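Local coordinates for protein endo-alpha-(1->5)-L-arabinanase (Bacillus licheniformis, PDB 6B7K) that probably cleaves internal (1->5)-alpha-arabinofuranosidic linkages of arabinans, as a calcium-binding endo-arabinanase of glycoside hydrolase family 43, at residues N19-P24 with R45-T50. Residues are numbered along the deposited sequence; the frame is centred on the assembly and turned at random.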
ATOM      1  N   ASN A  19     -17.119   1.154  -7.710  1.00 44.88           N
ATOM      2  CA  ASN A  19     -15.675   1.187  -7.902  1.00 42.57           C
ATOM      3  C   ASN A  19     -14.988   2.248  -7.048  1.00 42.59           C
ATOM      4  O   ASN A  19     -13.852   2.637  -7.348  1.00 43.05           O
ATOM      5  CB  ASN A  19     -15.348   1.405  -9.381  1.00 43.64           C
ATOM      6  CG  ASN A  19     -15.917   2.703  -9.920  1.00 46.43           C
ATOM      7  OD1 ASN A  19     -16.902   3.226  -9.399  1.00 47.46           O
ATOM      8  ND2 ASN A  19     -15.299   3.231 -10.971  1.00 48.49           N
ATOM      9  N   PHE A  20     -15.648   2.728  -5.997  1.00 42.17           N
ATOM     10  CA  PHE A  20     -15.010   3.670  -5.086  1.00 41.67           C
ATOM     11  C   PHE A  20     -14.001   2.941  -4.213  1.00 38.51           C
ATOM     12  O   PHE A  20     -14.298   1.876  -3.662  1.00 36.47           O
ATOM     13  CB  PHE A  20     -16.050   4.370  -4.211  1.00 43.01           C
ATOM     14  CG  PHE A  20     -15.458   5.091  -3.029  1.00 43.94           C
ATOM     15  CD1 PHE A  20     -14.963   6.375  -3.163  1.00 46.80           C
ATOM     16  CD2 PHE A  20     -15.392   4.484  -1.782  1.00 42.30           C
ATOM     17  CE1 PHE A  20     -14.417   7.046  -2.084  1.00 47.52           C
ATOM     18  CE2 PHE A  20     -14.844   5.148  -0.699  1.00 42.84           C
ATOM     19  CZ  PHE A  20     -14.356   6.432  -0.850  1.00 45.39           C
ATOM     20  N   ILE A  21     -12.810   3.521  -4.073  1.00 38.31           N
ATOM     21  CA  ILE A  21     -11.757   2.929  -3.257  1.00 35.64           C
ATOM     22  C   ILE A  21     -10.778   4.028  -2.878  1.00 37.30           C
ATOM     23  O   ILE A  21     -10.736   5.088  -3.504  1.00 40.44           O
ATOM     24  CB  ILE A  21     -11.046   1.772  -4.004  1.00 34.30           C
ATOM     25  CG1 ILE A  21     -10.384   0.820  -3.008  1.00 32.36           C
ATOM     26  CG2 ILE A  21     -10.014   2.323  -4.979  1.00 36.34           C
ATOM     27  CD1 ILE A  21     -11.347   0.227  -2.010  1.00 31.26           C
ATOM     28  N   HIS A  22      -9.993   3.776  -1.834  1.00 35.53           N
ATOM     29  CA  HIS A  22      -8.900   4.658  -1.458  1.00 35.80           C
ATOM     30  C   HIS A  22      -7.832   3.819  -0.776  1.00 34.22           C
ATOM     31  O   HIS A  22      -8.143   3.040   0.130  1.00 32.32           O
ATOM     32  CB  HIS A  22      -9.378   5.781  -0.537  1.00 38.34           C
ATOM     33  CG  HIS A  22      -8.510   6.999  -0.577  1.00 41.89           C
ATOM     34  ND1 HIS A  22      -7.547   7.258   0.372  1.00 39.85           N
ATOM     35  CD2 HIS A  22      -8.453   8.023  -1.461  1.00 42.97           C
ATOM     36  CE1 HIS A  22      -6.939   8.395   0.080  1.00 46.84           C
ATOM     37  NE2 HIS A  22      -7.470   8.878  -1.028  1.00 47.77           N
ATOM     38  N   ASP A  23      -6.584   3.978  -1.223  1.00 35.15           N
ATOM     39  CA  ASP A  23      -5.451   3.184  -0.760  1.00 34.23           C
ATOM     40  C   ASP A  23      -5.705   1.696  -0.999  1.00 31.54           C
ATOM     41  O   ASP A  23      -5.782   0.921  -0.039  1.00 28.80           O
ATOM     42  CB  ASP A  23      -5.182   3.455   0.722  1.00 34.57           C
ATOM     43  CG  ASP A  23      -5.110   4.939   1.039  1.00 37.98           C
ATOM     44  OD1 ASP A  23      -4.363   5.663   0.347  1.00 41.10           O
ATOM     45  OD2 ASP A  23      -5.812   5.384   1.975  1.00 37.67           O
ATOM     46  N   PRO A  24      -5.825   1.259  -2.252  1.00 31.36           N
ATOM     47  CA  PRO A  24      -6.207  -0.126  -2.526  1.00 29.90           C
ATOM     48  C   PRO A  24      -5.030  -1.094  -2.521  1.00 31.04           C
ATOM     49  O   PRO A  24      -3.867  -0.721  -2.699  1.00 33.10           O
ATOM     50  CB  PRO A  24      -6.813  -0.032  -3.932  1.00 31.05           C
ATOM     51  CG  PRO A  24      -5.999   1.021  -4.582  1.00 33.49           C
ATOM     52  CD  PRO A  24      -5.675   2.031  -3.500  1.00 34.38           C
ATOM     53  N   ARG A  45     -12.535  -1.360   3.884  1.00 34.85           N
ATOM     54  CA  ARG A  45     -13.441  -1.523   2.756  1.00 33.70           C
ATOM     55  C   ARG A  45     -12.963  -2.640   1.839  1.00 32.10           C
ATOM     56  O   ARG A  45     -11.773  -2.741   1.528  1.00 31.65           O
ATOM     57  CB  ARG A  45     -13.555  -0.213   1.975  1.00 32.62           C
ATOM     58  CG  ARG A  45     -14.389  -0.293   0.710  1.00 32.28           C
ATOM     59  CD  ARG A  45     -14.822   1.095   0.256  1.00 33.24           C
ATOM     60  NE  ARG A  45     -15.395   1.089  -1.088  1.00 33.71           N
ATOM     61  CZ  ARG A  45     -16.643   0.725  -1.370  1.00 34.32           C
ATOM     62  NH1 ARG A  45     -17.456   0.324  -0.402  1.00 34.92           N
ATOM     63  NH2 ARG A  45     -17.076   0.756  -2.624  1.00 34.51           N
ATOM     64  N   VAL A  46     -13.901  -3.488   1.417  1.00 31.40           N
ATOM     65  CA  VAL A  46     -13.624  -4.585   0.501  1.00 30.32           C
ATOM     66  C   VAL A  46     -14.657  -4.554  -0.613  1.00 30.80           C
ATOM     67  O   VAL A  46     -15.859  -4.426  -0.347  1.00 32.02           O
ATOM     68  CB  VAL A  46     -13.645  -5.950   1.215  1.00 30.71           C
ATOM     69  CG1 VAL A  46     -13.404  -7.065   0.218  1.00 31.24           C
ATOM     70  CG2 VAL A  46     -12.605  -5.991   2.320  1.00 30.39           C
ATOM     71  N   ILE A  47     -14.193  -4.657  -1.857  1.00 30.29           N
ATOM     72  CA  ILE A  47     -15.073  -4.779  -3.009  1.00 31.29           C
ATOM     73  C   ILE A  47     -14.587  -5.940  -3.863  1.00 32.49           C
ATOM     74  O   ILE A  47     -13.387  -6.224  -3.934  1.00 32.23           O
ATOM     75  CB  ILE A  47     -15.155  -3.472  -3.830  1.00 30.70           C
ATOM     76  CG1 ILE A  47     -13.762  -2.971  -4.211  1.00 29.06           C
ATOM     77  CG2 ILE A  47     -15.894  -2.405  -3.045  1.00 31.66           C
ATOM     78  CD1 ILE A  47     -13.787  -1.666  -4.979  1.00 28.33           C
ATOM     79  N   LYS A  48     -15.533  -6.620  -4.502  1.00 34.68           N
ATOM     80  CA  LYS A  48     -15.275  -7.856  -5.225  1.00 36.67           C
ATOM     81  C   LYS A  48     -15.616  -7.687  -6.700  1.00 38.38           C
ATOM     82  O   LYS A  48     -16.338  -6.766  -7.092  1.00 38.62           O
ATOM     83  CB  LYS A  48     -16.087  -9.014  -4.626  1.00 39.05           C
ATOM     84  CG  LYS A  48     -17.576  -8.717  -4.518  1.00 41.17           C
ATOM     85  CD  LYS A  48     -18.316  -9.765  -3.702  1.00 43.80           C
ATOM     86  CE  LYS A  48     -18.280 -11.121  -4.377  1.00 46.50           C
ATOM     87  NZ  LYS A  48     -19.151 -12.103  -3.674  1.00 50.26           N
ATOM     88  N   SER A  49     -15.092  -8.601  -7.518  1.00 39.30           N
ATOM     89  CA  SER A  49     -15.329  -8.557  -8.954  1.00 39.23           C
ATOM     90  C   SER A  49     -15.105  -9.939  -9.550  1.00 41.89           C
ATOM     91  O   SER A  49     -14.167 -10.642  -9.169  1.00 42.18           O
ATOM     92  CB  SER A  49     -14.413  -7.541  -9.641  1.00 36.27           C
ATOM     93  OG  SER A  49     -14.632  -7.537 -11.039  1.00 37.32           O
ATOM     94  N   THR A  50     -15.971 -10.311 -10.494  1.00 44.88           N
ATOM     95  CA  THR A  50     -15.844 -11.570 -11.219  1.00 48.88           C
ATOM     96  C   THR A  50     -15.017 -11.429 -12.490  1.00 50.10           C
ATOM     97  O   THR A  50     -14.296 -12.364 -12.861  1.00 51.55           O
ATOM     98  CB  THR A  50     -17.237 -12.114 -11.568  1.00 52.43           C
ATOM     99  OG1 THR A  50     -17.976 -12.352 -10.363  1.00 53.35           O
ATOM    100  CG2 THR A  50     -17.143 -13.414 -12.357  1.00 55.94           C
TER
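Arg-45 reaches out from the strand and takes the backbone carbonyl of Phe-20 side-on, with two nitrogens on one oxygen. Arg-45 NE gives the shorter and straighter bond, 2.9 Å to Phe-20 O at 159°, while its NH2 lies 3.2 Å from Phe-20 O and makes a more bent bond. The oxygen sits in the guanidinium plane, yet the donors come from one face of the carbonyl, NE well above its plane and NH2 less tilted. The reach comes from an extended chain: CG is anti to the backbone N (chi1 175°), and the next two torsions are also near 180°. NH2 has a second partner, a salt bridge to Asp-18; the oxygen and the carboxylate together should restrict the rotation of the group.

The Phe-20 ring stands beside it, its edge toward the arginine and CD2 3.5 Å from Arg-45 NE. Ring and guanidinium planes are turned 49° apart, so this is no stack. On the strand side, CG2 of Ile-47 lies over one guanidinium face, near the rim. Beside the polar grip, Ile-21 CD1 meets Arg-45 CG at 4.1 Å and Ile-47 CD1 at 4.3 Å; Ile-21 also packs on Thr-35 and Leu-286.

The contact ties residues 19-24, a loop between strands 16-17 and 25-29 of the five-bladed GH43 propeller, to strand 44-49, the middle strand of the same sheet. An alanine in place of Arg-45 would probably leave the Phe-20 carbonyl and the Asp-18 carboxylate without these donors and open a gap beside the Phe-20 ring. The paired bonds hold the loop's backbone at Phe-20, three residues ahead of Asp-23, the predicted proton acceptor, through a buried guanidinium whose charge Asp-18 is likely to balance.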